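Local coordinates for beta-1,4-mannanase (PDB 1PMH), which binds mannohexaose, and so probably beta-1,4-mannan chains, through a family 27 carbohydrate-binding module belonging to a mannan-hydrolysing enzyme, at residues Leu9-Gly14 with Tyr174-Arg179; Lys31-Ser36 with Leu48-Glu53; Gln37-Pro42 with Val130-Lys135; Val85-Phe90 with Thr138-Ala143. All blocks are in the same frame, centred on the assembly; numbering follows the deposited sequence. Where two conformers were deposited one is given.

Contact 1. Residues Leu9-Gly14 with Tyr174-Arg179. With CA (calcium ion), chain C.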
loop_
_atom_site.group_PDB
_atom_site.type_symbol
_atom_site.label_atom_id
_atom_site.label_comp_id
_atom_site.label_asym_id
_atom_site.label_seq_id
_atom_site.Cartn_x
_atom_site.Cartn_y
_atom_site.Cartn_z
ATOM N N LEU A 9 1.822 -10.682 -3.245
ATOM C CA LEU A 9 2.390 -10.218 -1.980
ATOM C C LEU A 9 1.238 -10.169 -0.969
ATOM O O LEU A 9 0.592 -9.150 -0.738
ATOM C CB LEU A 9 3.083 -8.881 -2.192
ATOM C CG LEU A 9 4.040 -8.786 -3.380
ATOM C CD1 LEU A 9 4.741 -7.445 -3.414
ATOM C CD2 LEU A 9 5.087 -9.893 -3.307
ATOM N N ASP A 10 1.014 -11.335 -0.378
ATOM C CA ASP A 10 -0.110 -11.578 0.521
ATOM C C ASP A 10 0.297 -11.727 1.992
ATOM O O ASP A 10 -0.565 -11.912 2.843
ATOM C CB ASP A 10 -0.958 -12.776 0.097
ATOM C CG ASP A 10 -0.203 -14.069 0.037
ATOM O OD1 ASP A 10 0.966 -14.138 0.462
ATOM O OD2 ASP A 10 -0.795 -15.059 -0.461
ATOM N N PHE A 11 1.594 -11.681 2.256
ATOM C CA PHE A 11 2.193 -11.767 3.580
ATOM C C PHE A 11 1.937 -13.125 4.231
ATOM O O PHE A 11 2.190 -13.274 5.429
ATOM C CB PHE A 11 1.773 -10.579 4.456
ATOM C CG PHE A 11 2.004 -9.284 3.719
ATOM C CD1 PHE A 11 3.300 -8.794 3.591
ATOM C CD2 PHE A 11 0.971 -8.642 3.054
ATOM C CE1 PHE A 11 3.561 -7.689 2.811
ATOM C CE2 PHE A 11 1.234 -7.517 2.247
ATOM C CZ PHE A 11 2.509 -7.047 2.144
ATOM N N GLU A 12 1.488 -14.131 3.483
ATOM C CA GLU A 12 1.019 -15.357 4.097
ATOM C C GLU A 12 2.162 -16.243 4.572
ATOM O O GLU A 12 1.920 -17.175 5.332
ATOM C CB GLU A 12 0.015 -16.073 3.202
ATOM C CG GLU A 12 -1.314 -15.340 3.097
ATOM C CD GLU A 12 -1.943 -15.059 4.451
ATOM O OE1 GLU A 12 -2.317 -16.026 5.202
ATOM O OE2 GLU A 12 -2.061 -13.860 4.787
ATOM N N ASP A 13 3.393 -15.936 4.194
ATOM C CA ASP A 13 4.581 -16.530 4.808
ATOM C C ASP A 13 4.979 -15.984 6.179
ATOM O O ASP A 13 5.995 -16.378 6.762
ATOM C CB ASP A 13 5.769 -16.554 3.844
ATOM C CG ASP A 13 6.339 -15.181 3.550
ATOM O OD1 ASP A 13 5.850 -14.154 4.086
ATOM O OD2 ASP A 13 7.313 -15.087 2.768
ATOM N N GLY A 14 4.183 -15.062 6.692
ATOM C CA GLY A 14 4.426 -14.445 7.977
ATOM C C GLY A 14 5.599 -13.492 7.993
ATOM O O GLY A 14 6.179 -13.236 9.048
ATOM N N TYR A 174 -3.241 -0.862 7.231
ATOM C CA TYR A 174 -2.789 -2.177 6.805
ATOM C C TYR A 174 -2.858 -2.279 5.294
ATOM O O TYR A 174 -3.767 -1.758 4.649
ATOM C CB TYR A 174 -3.610 -3.308 7.420
ATOM C CG TYR A 174 -3.723 -3.300 8.918
ATOM C CD1 TYR A 174 -4.617 -2.465 9.572
ATOM C CD2 TYR A 174 -2.961 -4.177 9.709
ATOM C CE1 TYR A 174 -4.744 -2.480 10.972
ATOM C CE2 TYR A 174 -3.075 -4.157 11.100
ATOM C CZ TYR A 174 -3.953 -3.324 11.730
ATOM O OH TYR A 174 -4.119 -3.304 13.092
ATOM N N LEU A 175 -1.915 -2.999 4.737
ATOM C CA LEU A 175 -1.931 -3.405 3.347
ATOM C C LEU A 175 -1.984 -4.916 3.275
ATOM O O LEU A 175 -1.367 -5.627 4.071
ATOM C CB LEU A 175 -0.713 -2.944 2.583
ATOM C CG LEU A 175 -0.596 -1.492 2.299
ATOM C CD1 LEU A 175 0.754 -1.216 1.635
ATOM C CD2 LEU A 175 -1.714 -1.007 1.385
ATOM N N ASP A 176 -2.698 -5.427 2.286
ATOM C CA ASP A 176 -2.691 -6.875 2.036
ATOM C C ASP A 176 -2.969 -7.097 0.557
ATOM O O ASP A 176 -3.474 -6.231 -0.162
ATOM C CB ASP A 176 -3.722 -7.601 2.908
ATOM C CG ASP A 176 -3.412 -9.060 3.199
ATOM O OD1 ASP A 176 -2.416 -9.593 2.684
ATOM O OD2 ASP A 176 -4.169 -9.693 3.938
ATOM N N ASN A 177 -2.676 -8.329 0.141
ATOM C CA ASN A 177 -3.043 -8.775 -1.208
ATOM C C ASN A 177 -2.601 -7.785 -2.275
ATOM O O ASN A 177 -3.367 -7.404 -3.172
ATOM C CB ASN A 177 -4.526 -9.077 -1.268
ATOM C CG ASN A 177 -4.886 -10.247 -0.380
ATOM O OD1 ASN A 177 -4.077 -11.154 -0.172
ATOM N ND2 ASN A 177 -6.080 -10.253 0.151
ATOM N N VAL A 178 -1.323 -7.428 -2.180
ATOM C CA VAL A 178 -0.729 -6.597 -3.233
ATOM C C VAL A 178 -0.331 -7.554 -4.341
ATOM O O VAL A 178 0.458 -8.444 -4.114
ATOM C CB VAL A 178 0.471 -5.829 -2.670
ATOM C CG1 VAL A 178 1.172 -5.078 -3.804
ATOM C CG2 VAL A 178 0.023 -4.886 -1.529
ATOM N N ARG A 179 -0.892 -7.361 -5.529
ATOM C CA ARG A 179 -0.694 -8.287 -6.627
ATOM C C ARG A 179 -0.306 -7.536 -7.888
ATOM O O ARG A 179 -0.907 -6.509 -8.239
ATOM C CB ARG A 179 -1.957 -9.114 -6.911
ATOM C CG ARG A 179 -2.354 -9.976 -5.724
ATOM C CD ARG A 179 -3.364 -11.008 -6.085
ATOM N NE ARG A 179 -4.640 -10.331 -6.247
ATOM C CZ ARG A 179 -5.730 -10.974 -6.660
ATOM N NH1 ARG A 179 -5.662 -12.237 -7.048
ATOM N NH2 ARG A 179 -6.872 -10.306 -6.743
HETATM CA CA CA C . -2.671 -11.758 3.887
HETATM O O HOH W 1 -3.735 -12.654 2.028
#

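Contact 2. Residues Lys31-Ser36 with Leu48-Glu53. With EDO (1,2-ethanediol), chain D.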
loop_
_atom_site.group_PDB
_atom_site.type_symbol
_atom_site.label_atom_id
_atom_site.label_comp_id
_atom_site.label_asym_id
_atom_site.label_seq_id
_atom_site.Cartn_x
_atom_site.Cartn_y
_atom_site.Cartn_z
ATOM N N LYS A 31 5.971 5.115 11.027
ATOM C CA LYS A 31 6.865 4.909 12.168
ATOM C C LYS A 31 7.327 3.469 12.371
ATOM O O LYS A 31 8.311 3.251 13.054
ATOM C CB LYS A 31 6.181 5.381 13.451
ATOM C CG LYS A 31 5.766 6.818 13.386
ATOM C CD LYS A 31 6.861 7.764 12.934
ATOM C CE LYS A 31 6.438 9.177 12.948
ATOM N NZ LYS A 31 7.523 10.030 12.424
ATOM N N LYS A 32 6.589 2.511 11.848
ATOM C CA LYS A 32 6.920 1.099 11.998
ATOM C C LYS A 32 6.216 0.322 10.933
ATOM O O LYS A 32 5.088 0.637 10.564
ATOM C CB LYS A 32 6.520 0.562 13.377
ATOM C CG LYS A 32 7.026 -0.840 13.702
ATOM C CD LYS A 32 6.589 -1.277 15.071
ATOM C CE LYS A 32 6.866 -2.748 15.209
ATOM N NZ LYS A 32 8.331 -3.001 15.176
ATOM N N VAL A 33 6.928 -0.660 10.406
ATOM C CA VAL A 33 6.445 -1.591 9.412
ATOM C C VAL A 33 6.588 -2.978 10.034
ATOM O O VAL A 33 7.663 -3.352 10.518
ATOM C CB VAL A 33 7.245 -1.520 8.142
ATOM C CG1 VAL A 33 6.739 -2.510 7.114
ATOM C CG2 VAL A 33 7.223 -0.148 7.521
ATOM N N SER A 34 5.501 -3.738 10.079
ATOM C CA SER A 34 5.538 -5.075 10.677
ATOM C C SER A 34 4.508 -5.972 10.018
ATOM O O SER A 34 3.602 -5.502 9.366
ATOM C CB SER A 34 5.317 -4.984 12.199
ATOM O OG SER A 34 3.989 -4.561 12.482
ATOM N N VAL A 35 4.650 -7.275 10.253
ATOM C CA VAL A 35 3.649 -8.244 9.825
ATOM C C VAL A 35 2.732 -8.450 11.030
ATOM O O VAL A 35 3.194 -8.583 12.143
ATOM C CB VAL A 35 4.287 -9.505 9.203
ATOM C CG1 VAL A 35 5.190 -10.247 10.192
ATOM C CG2 VAL A 35 3.245 -10.384 8.558
ATOM N N SER A 36 1.445 -8.502 10.762
ATOM C CA SER A 36 0.442 -8.572 11.798
ATOM C C SER A 36 -0.601 -9.645 11.527
ATOM O O SER A 36 -0.990 -9.851 10.395
ATOM C CB SER A 36 -0.227 -7.190 11.889
ATOM O OG SER A 36 -1.284 -7.107 12.822
ATOM N N LEU A 48 0.266 -6.570 6.296
ATOM C CA LEU A 48 1.298 -5.603 6.569
ATOM C C LEU A 48 0.719 -4.474 7.365
ATOM O O LEU A 48 -0.154 -3.768 6.889
ATOM C CB LEU A 48 1.952 -5.140 5.280
ATOM C CG LEU A 48 3.255 -4.342 5.433
ATOM C CD1 LEU A 48 4.384 -5.264 5.843
ATOM C CD2 LEU A 48 3.564 -3.602 4.162
ATOM N N ARG A 49 1.257 -4.236 8.560
ATOM C CA ARG A 49 0.829 -3.152 9.420
ATOM C C ARG A 49 1.806 -1.982 9.336
ATOM O O ARG A 49 3.014 -2.155 9.618
ATOM C CB ARG A 49 0.715 -3.653 10.875
ATOM C CG ARG A 49 0.290 -2.564 11.851
ATOM C CD ARG A 49 0.068 -3.108 13.244
ATOM N NE ARG A 49 -0.089 -2.012 14.197
ATOM C CZ ARG A 49 -0.884 -1.986 15.232
ATOM N NH1 ARG A 49 -1.614 -3.029 15.589
ATOM N NH2 ARG A 49 -0.862 -0.890 15.966
ATOM N N LEU A 50 1.292 -0.804 9.031
ATOM C CA LEU A 50 2.047 0.445 8.983
ATOM C C LEU A 50 1.532 1.303 10.121
ATOM O O LEU A 50 0.390 1.727 10.119
ATOM C CB LEU A 50 1.796 1.144 7.652
ATOM C CG LEU A 50 1.979 0.320 6.380
ATOM C CD1 LEU A 50 1.571 1.131 5.146
ATOM C CD2 LEU A 50 3.376 -0.220 6.292
ATOM N N ASP A 51 2.354 1.520 11.126
ATOM C CA ASP A 51 1.972 2.467 12.202
ATOM C C ASP A 51 2.338 3.844 11.759
ATOM O O ASP A 51 3.512 4.097 11.507
ATOM C CB ASP A 51 2.681 2.071 13.495
ATOM C CG ASP A 51 2.189 0.741 13.995
ATOM O OD1 ASP A 51 0.964 0.666 14.263
ATOM O OD2 ASP A 51 2.946 -0.229 14.121
ATOM N N VAL A 52 1.342 4.709 11.532
ATOM C CA VAL A 52 1.546 6.049 10.989
ATOM C C VAL A 52 1.175 7.089 12.047
ATOM O O VAL A 52 0.363 6.860 12.954
ATOM C CB VAL A 52 0.797 6.293 9.662
ATOM C CG1 VAL A 52 1.031 5.195 8.710
ATOM C CG2 VAL A 52 -0.683 6.504 9.865
ATOM N N GLU A 53 1.773 8.257 11.859
ATOM C CA GLU A 53 1.417 9.460 12.573
ATOM C C GLU A 53 1.389 10.629 11.613
ATOM O O GLU A 53 2.386 10.902 10.958
ATOM C CB GLU A 53 2.405 9.747 13.706
ATOM C CG GLU A 53 2.659 8.609 14.683
ATOM C CD GLU A 53 3.600 8.990 15.802
ATOM O OE1 GLU A 53 3.866 10.195 15.988
ATOM O OE2 GLU A 53 4.033 8.068 16.526
HETATM C C1 EDO D . 5.504 12.250 11.797
HETATM O O1 EDO D . 6.820 12.381 11.320
HETATM C C2 EDO D . 4.691 12.594 10.575
HETATM O O2 EDO D . 3.740 13.443 11.148
HETATM O O HOH W 2 3.990 -1.902 12.298
#

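Contact 3. Residues Gln37-Pro42 with Val130-Lys135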
loop_
_atom_site.group_PDB
_atom_site.type_symbol
_atom_site.label_atom_id
_atom_site.label_comp_id
_atom_site.label_asym_id
_atom_site.label_seq_id
_atom_site.Cartn_x
_atom_site.Cartn_y
_atom_site.Cartn_z
ATOM N N GLN A 37 -1.120 -10.174 12.625
ATOM C CA GLN A 37 -2.303 -11.061 12.635
ATOM C C GLN A 37 -3.572 -10.344 13.042
ATOM O O GLN A 37 -4.574 -10.999 13.286
ATOM C CB GLN A 37 -2.060 -12.326 13.514
ATOM C CG GLN A 37 -0.955 -13.181 12.916
ATOM C CD GLN A 37 -0.691 -14.407 13.776
ATOM O OE1 GLN A 37 -1.610 -15.165 14.136
ATOM N NE2 GLN A 37 0.526 -14.569 14.192
ATOM N N ASP A 38 -3.565 -9.010 13.083
ATOM C CA ASP A 38 -4.756 -8.304 13.527
ATOM C C ASP A 38 -5.996 -8.556 12.700
ATOM O O ASP A 38 -7.107 -8.504 13.232
ATOM C CB ASP A 38 -4.512 -6.787 13.540
ATOM C CG ASP A 38 -3.517 -6.335 14.613
ATOM O OD1 ASP A 38 -3.152 -7.123 15.511
ATOM O OD2 ASP A 38 -3.018 -5.187 14.465
ATOM N N LEU A 39 -5.817 -8.806 11.412
ATOM C CA LEU A 39 -6.889 -9.018 10.451
ATOM C C LEU A 39 -7.105 -10.523 10.179
ATOM O O LEU A 39 -7.713 -10.851 9.178
ATOM C CB LEU A 39 -6.680 -8.216 9.173
ATOM C CG LEU A 39 -6.376 -6.728 9.372
ATOM C CD1 LEU A 39 -6.203 -6.074 8.046
ATOM C CD2 LEU A 39 -7.442 -6.021 10.150
ATOM N N GLN A 40 -6.555 -11.421 10.990
ATOM C CA GLN A 40 -6.577 -12.822 10.657
ATOM C C GLN A 40 -7.984 -13.279 10.506
ATOM O O GLN A 40 -8.792 -13.032 11.370
ATOM C CB GLN A 40 -5.769 -13.623 11.674
ATOM C CG GLN A 40 -6.271 -13.693 13.092
ATOM C CD GLN A 40 -5.282 -14.443 14.001
ATOM O OE1 GLN A 40 -5.132 -14.096 15.176
ATOM N NE2 GLN A 40 -4.588 -15.440 13.451
ATOM N N ARG A 41 -8.217 -14.005 9.424
ATOM C CA ARG A 41 -9.526 -14.480 9.093
ATOM C C ARG A 41 -9.403 -15.679 8.161
ATOM O O ARG A 41 -8.297 -16.058 7.847
ATOM C CB ARG A 41 -10.337 -13.346 8.564
ATOM C CG ARG A 41 -9.788 -12.772 7.302
ATOM C CD ARG A 41 -10.435 -11.389 7.049
ATOM N NE ARG A 41 -10.053 -10.716 5.826
ATOM C CZ ARG A 41 -8.971 -9.977 5.650
ATOM N NH1 ARG A 41 -8.093 -9.921 6.621
ATOM N NH2 ARG A 41 -8.706 -9.387 4.476
ATOM N N PRO A 42 -10.496 -16.326 7.750
ATOM C CA PRO A 42 -10.345 -17.591 7.010
ATOM C C PRO A 42 -9.489 -17.407 5.762
ATOM O O PRO A 42 -9.733 -16.550 4.918
ATOM C CB PRO A 42 -11.798 -18.003 6.747
ATOM C CG PRO A 42 -12.509 -17.393 7.897
ATOM C CD PRO A 42 -11.897 -16.044 8.097
ATOM N N VAL A 130 -16.088 -2.619 6.476
ATOM C CA VAL A 130 -16.075 -4.067 6.686
ATOM C C VAL A 130 -15.730 -4.353 8.133
ATOM O O VAL A 130 -14.817 -3.736 8.673
ATOM C CB VAL A 130 -15.059 -4.681 5.701
ATOM C CG1 VAL A 130 -14.993 -6.193 5.854
ATOM C CG2 VAL A 130 -15.464 -4.402 4.258
ATOM N N LYS A 131 -16.337 -5.352 8.745
ATOM C CA LYS A 131 -15.982 -5.778 10.076
ATOM C C LYS A 131 -15.082 -7.025 10.026
ATOM O O LYS A 131 -15.451 -8.011 9.381
ATOM C CB LYS A 131 -17.211 -6.094 10.952
ATOM C CG LYS A 131 -16.918 -6.254 12.445
ATOM C CD LYS A 131 -18.053 -6.640 13.373
ATOM C CE LYS A 131 -19.200 -5.644 13.327
ATOM N NZ LYS A 131 -18.890 -4.298 13.850
ATOM N N ILE A 132 -13.932 -6.938 10.678
ATOM C CA ILE A 132 -12.927 -7.997 10.763
ATOM C C ILE A 132 -12.510 -8.129 12.215
ATOM O O ILE A 132 -12.130 -7.155 12.823
ATOM C CB ILE A 132 -11.728 -7.643 9.888
ATOM C CG1 ILE A 132 -12.104 -7.455 8.419
ATOM C CG2 ILE A 132 -10.656 -8.727 10.129
ATOM C CD1 ILE A 132 -10.991 -6.867 7.550
ATOM N N ASN A 133 -12.661 -9.304 12.809
ATOM C CA ASN A 133 -12.260 -9.518 14.219
ATOM C C ASN A 133 -12.827 -8.507 15.177
ATOM O O ASN A 133 -12.119 -7.999 16.065
ATOM C CB ASN A 133 -10.772 -9.711 14.399
ATOM C CG ASN A 133 -10.273 -10.872 13.608
ATOM O OD1 ASN A 133 -11.049 -11.864 13.566
ATOM N ND2 ASN A 133 -9.173 -10.847 12.989
ATOM N N GLY A 134 -14.113 -8.256 15.094
ATOM C CA GLY A 134 -14.800 -7.430 16.063
ATOM C C GLY A 134 -14.564 -5.963 15.850
ATOM O O GLY A 134 -15.071 -5.217 16.660
ATOM N N LYS A 135 -13.899 -5.537 14.767
ATOM C CA LYS A 135 -13.609 -4.136 14.575
ATOM C C LYS A 135 -13.967 -3.775 13.145
ATOM O O LYS A 135 -13.715 -4.510 12.212
ATOM C CB LYS A 135 -12.111 -3.902 14.817
ATOM C CG LYS A 135 -11.648 -2.482 14.846
ATOM C CD LYS A 135 -10.268 -2.342 15.522
ATOM C CE LYS A 135 -10.240 -1.169 16.498
ATOM N NZ LYS A 135 -10.937 0.069 15.995
HETATM O O HOH W 3 -9.407 -6.339 13.944
#

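Contact 4. Residues Val85-Phe90 with Thr138-Ala143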
loop_
_atom_site.group_PDB
_atom_site.type_symbol
_atom_site.label_atom_id
_atom_site.label_comp_id
_atom_site.label_asym_id
_atom_site.label_seq_id
_atom_site.Cartn_x
_atom_site.Cartn_y
_atom_site.Cartn_z
ATOM N N VAL A 85 -1.681 -3.388 -11.114
ATOM C CA VAL A 85 -1.274 -3.587 -9.705
ATOM C C VAL A 85 -2.516 -3.381 -8.851
ATOM O O VAL A 85 -3.151 -2.350 -8.941
ATOM C CB VAL A 85 -0.153 -2.614 -9.282
ATOM C CG1 VAL A 85 0.137 -2.805 -7.787
ATOM C CG2 VAL A 85 1.108 -2.906 -10.130
ATOM N N GLU A 86 -2.836 -4.390 -8.065
ATOM C CA GLU A 86 -4.005 -4.418 -7.222
ATOM C C GLU A 86 -3.585 -4.463 -5.762
ATOM O O GLU A 86 -2.512 -4.984 -5.432
ATOM C CB GLU A 86 -4.810 -5.682 -7.540
ATOM C CG GLU A 86 -6.164 -5.744 -6.872
ATOM C CD GLU A 86 -6.982 -6.880 -7.422
ATOM O OE1 GLU A 86 -6.866 -7.130 -8.659
ATOM O OE2 GLU A 86 -7.787 -7.446 -6.643
ATOM N N PHE A 87 -4.383 -3.928 -4.858
ATOM C CA PHE A 87 -4.073 -3.943 -3.431
ATOM C C PHE A 87 -5.344 -3.753 -2.631
ATOM O O PHE A 87 -6.354 -3.247 -3.149
ATOM C CB PHE A 87 -3.064 -2.840 -3.094
ATOM C CG PHE A 87 -3.638 -1.470 -3.285
ATOM C CD1 PHE A 87 -4.329 -0.849 -2.239
ATOM C CD2 PHE A 87 -3.619 -0.864 -4.527
ATOM C CE1 PHE A 87 -4.998 0.320 -2.447
ATOM C CE2 PHE A 87 -4.297 0.353 -4.721
ATOM C CZ PHE A 87 -4.957 0.934 -3.678
ATOM N N GLU A 88 -5.262 -4.125 -1.346
ATOM C CA GLU A 88 -6.287 -3.821 -0.362
ATOM C C GLU A 88 -5.618 -3.054 0.770
ATOM O O GLU A 88 -4.562 -3.435 1.257
ATOM C CB GLU A 88 -6.923 -5.117 0.189
ATOM C CG GLU A 88 -7.641 -5.951 -0.863
ATOM C CD GLU A 88 -8.274 -7.226 -0.327
ATOM O OE1 GLU A 88 -9.203 -7.087 0.470
ATOM O OE2 GLU A 88 -7.899 -8.336 -0.777
HETATM N N MSE A 89 -6.316 -2.026 1.220
HETATM C CA MSE A 89 -5.860 -1.150 2.294
HETATM C C MSE A 89 -6.949 -1.055 3.331
HETATM O O MSE A 89 -8.118 -0.911 2.980
HETATM C CB MSE A 89 -5.553 0.191 1.664
HETATM C CG MSE A 89 -5.064 1.212 2.590
HETATM SE SE MSE A 89 -4.876 2.942 1.692
HETATM C CE MSE A 89 -3.867 2.502 0.416
ATOM N N PHE A 90 -6.575 -1.105 4.614
ATOM C CA PHE A 90 -7.516 -1.171 5.723
ATOM C C PHE A 90 -7.138 -0.108 6.749
ATOM O O PHE A 90 -5.996 -0.090 7.198
ATOM C CB PHE A 90 -7.499 -2.546 6.432
ATOM C CG PHE A 90 -7.680 -3.723 5.500
ATOM C CD1 PHE A 90 -6.662 -4.166 4.705
ATOM C CD2 PHE A 90 -8.880 -4.390 5.465
ATOM C CE1 PHE A 90 -6.834 -5.201 3.821
ATOM C CE2 PHE A 90 -9.065 -5.443 4.577
ATOM C CZ PHE A 90 -8.036 -5.818 3.757
ATOM N N THR A 138 -12.365 0.879 7.348
ATOM C CA THR A 138 -12.451 1.433 5.995
ATOM C C THR A 138 -11.560 0.602 5.107
ATOM O O THR A 138 -10.383 0.430 5.434
ATOM C CB THR A 138 -11.907 2.872 6.043
ATOM O OG1 THR A 138 -12.650 3.653 6.974
ATOM C CG2 THR A 138 -11.875 3.510 4.682
ATOM N N VAL A 139 -12.115 0.068 4.015
ATOM C CA VAL A 139 -11.364 -0.780 3.113
ATOM C C VAL A 139 -11.386 -0.200 1.719
ATOM O O VAL A 139 -12.437 0.089 1.137
ATOM C CB VAL A 139 -11.971 -2.171 3.107
ATOM C CG1 VAL A 139 -11.214 -3.086 2.135
ATOM C CG2 VAL A 139 -11.985 -2.759 4.533
ATOM N N ILE A 140 -10.193 -0.025 1.170
ATOM C CA ILE A 140 -9.944 0.467 -0.189
ATOM C C ILE A 140 -9.338 -0.683 -0.950
ATOM O O ILE A 140 -8.315 -1.221 -0.574
ATOM C CB ILE A 140 -9.029 1.679 -0.170
ATOM C CG1 ILE A 140 -9.767 2.809 0.544
ATOM C CG2 ILE A 140 -8.633 2.102 -1.593
ATOM C CD1 ILE A 140 -8.959 3.998 0.829
ATOM N N HIS A 141 -10.003 -1.053 -2.026
ATOM C CA HIS A 141 -9.572 -2.160 -2.867
ATOM C C HIS A 141 -9.591 -1.655 -4.293
ATOM O O HIS A 141 -10.663 -1.392 -4.852
ATOM C CB HIS A 141 -10.529 -3.339 -2.701
ATOM C CG HIS A 141 -10.140 -4.567 -3.448
ATOM N ND1 HIS A 141 -10.935 -5.692 -3.479
ATOM C CD2 HIS A 141 -9.014 -4.890 -4.120
ATOM C CE1 HIS A 141 -10.246 -6.673 -4.037
ATOM N NE2 HIS A 141 -9.176 -6.164 -4.611
ATOM N N LYS A 142 -8.413 -1.510 -4.908
ATOM C CA LYS A 142 -8.304 -0.909 -6.244
ATOM C C LYS A 142 -7.284 -1.684 -7.041
ATOM O O LYS A 142 -6.417 -2.326 -6.474
ATOM C CB LYS A 142 -7.792 0.548 -6.192
ATOM C CG LYS A 142 -8.639 1.530 -5.442
ATOM C CD LYS A 142 -9.831 1.952 -6.232
ATOM C CE LYS A 142 -10.536 3.161 -5.634
ATOM N NZ LYS A 142 -11.987 3.170 -6.025
ATOM N N ALA A 143 -7.392 -1.524 -8.354
ATOM C CA ALA A 143 -6.359 -1.913 -9.296
ATOM C C ALA A 143 -6.062 -0.748 -10.202
ATOM O O ALA A 143 -6.982 -0.150 -10.726
ATOM C CB ALA A 143 -6.774 -3.129 -10.107
#

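Contact 1. Residues Leu9-Gly14 with Tyr174-Arg179
Phe-11 and Asp-176 run past each other in opposite senses, the ring and carboxylate planes 45° apart, at a calcium site beside strand 172-181 of the jelly-roll beta-sandwich. Asp-176 OD1 lies in the plane of the Phe-11 ring, at its edge, 3.5 Å from CD2. The same carboxylate grips the calcium ion with both oxygens, while Asp-10 gives its backbone O, 2.4 Å from the ion, and Glu-12 gives OE2; Asn-44, Tyr-46 and a water complete the shell. With CG lying anti to the backbone N (chi1 -154°), the Asp-176 carboxylate is brought round to the ion. An alanine in place of Phe-11 would probably open a gap beside Asp-176 OD1 and Leu-48, removing the ring edge that packs against the carboxylate. Asp-10 turns its own carboxylate away from the ion, and its OD1 accepts from Glu-12 N in an Asx turn that shapes the loop. Beside the site, Leu-9 and Val-178 form an antiparallel hydrogen-bonded pair, with Leu-9 N to Val-178 O at 2.8 Å and the CB atoms of the two residues 4.0 Å apart. Asn-177 ND2 bonds to Glu-88, and Asn-177 OD1 accepts from the calcium-bound water at 2.7 Å.

Contact 2. Residues Lys31-Ser36 with Leu48-Glu53
Asp-51 O receives two backbone N-H groups of the neighbouring strand, strongly from Lys-31 N at 2.7 Å and only weakly from Lys-32 N. On this beta hairpin of the jelly-roll sandwich, two residues of one strand, Lys-31 and Lys-32, stand opposite the single Asp-51, a classic beta bulge. Asp-51 N returns a bond to Lys-32 O, and the ladder runs on to Ser-34 and Arg-49, where Arg-49 N meets Ser-34 O at 2.8 Å. Arg-49 CG stands anti to the backbone N (chi1 179°), and the extended chain carries the guanidinium along the face to Asp-51. There NE and NH2 both bond to Asp-51 OD1, each at 2.9 Å, on its syn side and with that oxygen only 3° out of the guanidinium plane; Arg-49 NH1 pairs with Asp-38. A water donates to Asp-51 OD2 and to Arg-49 O and accepts from Ser-34 OG, and the aliphatic part of Lys-32 lies alongside the aspartate, pointing the same way. On the reverse face Val-33 and Leu-50 lie side by side, and with Leu-48 they pack on Leu-65 of strand 61-68 in the opposing sheet. Val-33 CG1 is 3.8 Å from Leu-48 CD1, and Val-33 CG2 is 4.0 Å from Leu-50 CD2.

Contact 3. Residues Gln37-Pro42 with Val130-Lys135
Asn-133 ND2 makes the hydrogen bonds between the two segments, donating to Gln-40 O at 2.7 Å and to Asp-38 O at 3.1 Å. Asn-133 CG lies anti to the carbonyl carbon (chi1 -58°), placing ND2 between those oxygens. Both bonds are nearly straight (166° and 172° at the hydrogen), and both acceptors lie close to the amide plane, so together they fix its rotation. A water donates to Asp-38 O and Ile-132 O. These bonds join two turns at the rim of the beta-sandwich: a type I turn in the loop between strands 30-36 and 47-53, and the type I' turn of the hairpin formed by strands 128-132 and 135-145. The apolar packing centres on Ile-132, whose CG2 lies 4.1 Å from Leu-39 CB. Its CD1 sits over the centre of one face of the Arg-41 guanidinium, 4.2 Å above the plane. Arg-41 NH1 donates to Leu-39 O at 2.7 Å; a serine in place of Arg-41 would probably leave Leu-39 O without this donor and take the guanidinium off Ile-132 CD1.

Contact 4. Residues Val85-Phe90 with Thr138-Ala143
The His-141 ring carries Glu-88 CG over one face, 3.8 Å from the ring centroid and 14° off the normal, a CH-pi contact, while Glu-86 OE2 meets its edge. This pair of strands lies within the larger antiparallel sheet of the jelly-roll sandwich. In one of its two conformers the Glu-88 carboxylate, held by Asn-177, is stacked with the ring, their planes 20° apart. His-141 NE2 donates to Glu-86 OE2 at 2.8 Å in a nearly straight bond, entering on the anti side of a carboxylate that also pairs with Arg-179 and Arg-181; those arginines would probably hold Glu-86 as an anion. With His-141 CG anti to the backbone N (chi1 -176°), the ring stands out from the sheet and leans over strand 84-92, so that NE2 reaches Glu-86.

The Phe-87 ring belongs to the other side of the sheet. One of its faces lies over Lys-142 N, and Lys-142 CB is 3.8 Å from both CE2 and CZ of the ring. Selenomethionine Met-89 pairs with Ile-140 on this same side, where, between the two sheets, Val-107 packs on Phe-87 and Tyr-105 on Met-89 and Ile-140. Near Ile-132, Phe-90 lies side by side with Val-139. Backbone bonds repeat down the ladder, as in Met-89 N to Ile-140 O at 2.8 Å.

In the fold
From the N terminus, contact 1 comes first and closes the longest loop, joining residues 9-14 to strand 172-181 near the C terminus, so the other three contacts all fall within it. Contact 2 closes the short hairpin of strands 30-36 and 47-53. Contact 3 starts in that hairpin's connecting loop and reaches residues 130-135; it therefore crosses contact 2 and also contact 4, which joins strands 84-92 and 135-145. Contacts 2 and 4 follow in series without touching. All four reach the same sheet, where strand 172-181 lies between strands 47-53 and 84-92. Tyr-174 OH and Arg-49 NH1 both meet Asp-38 OD2, linking contacts 1, 2 and 3.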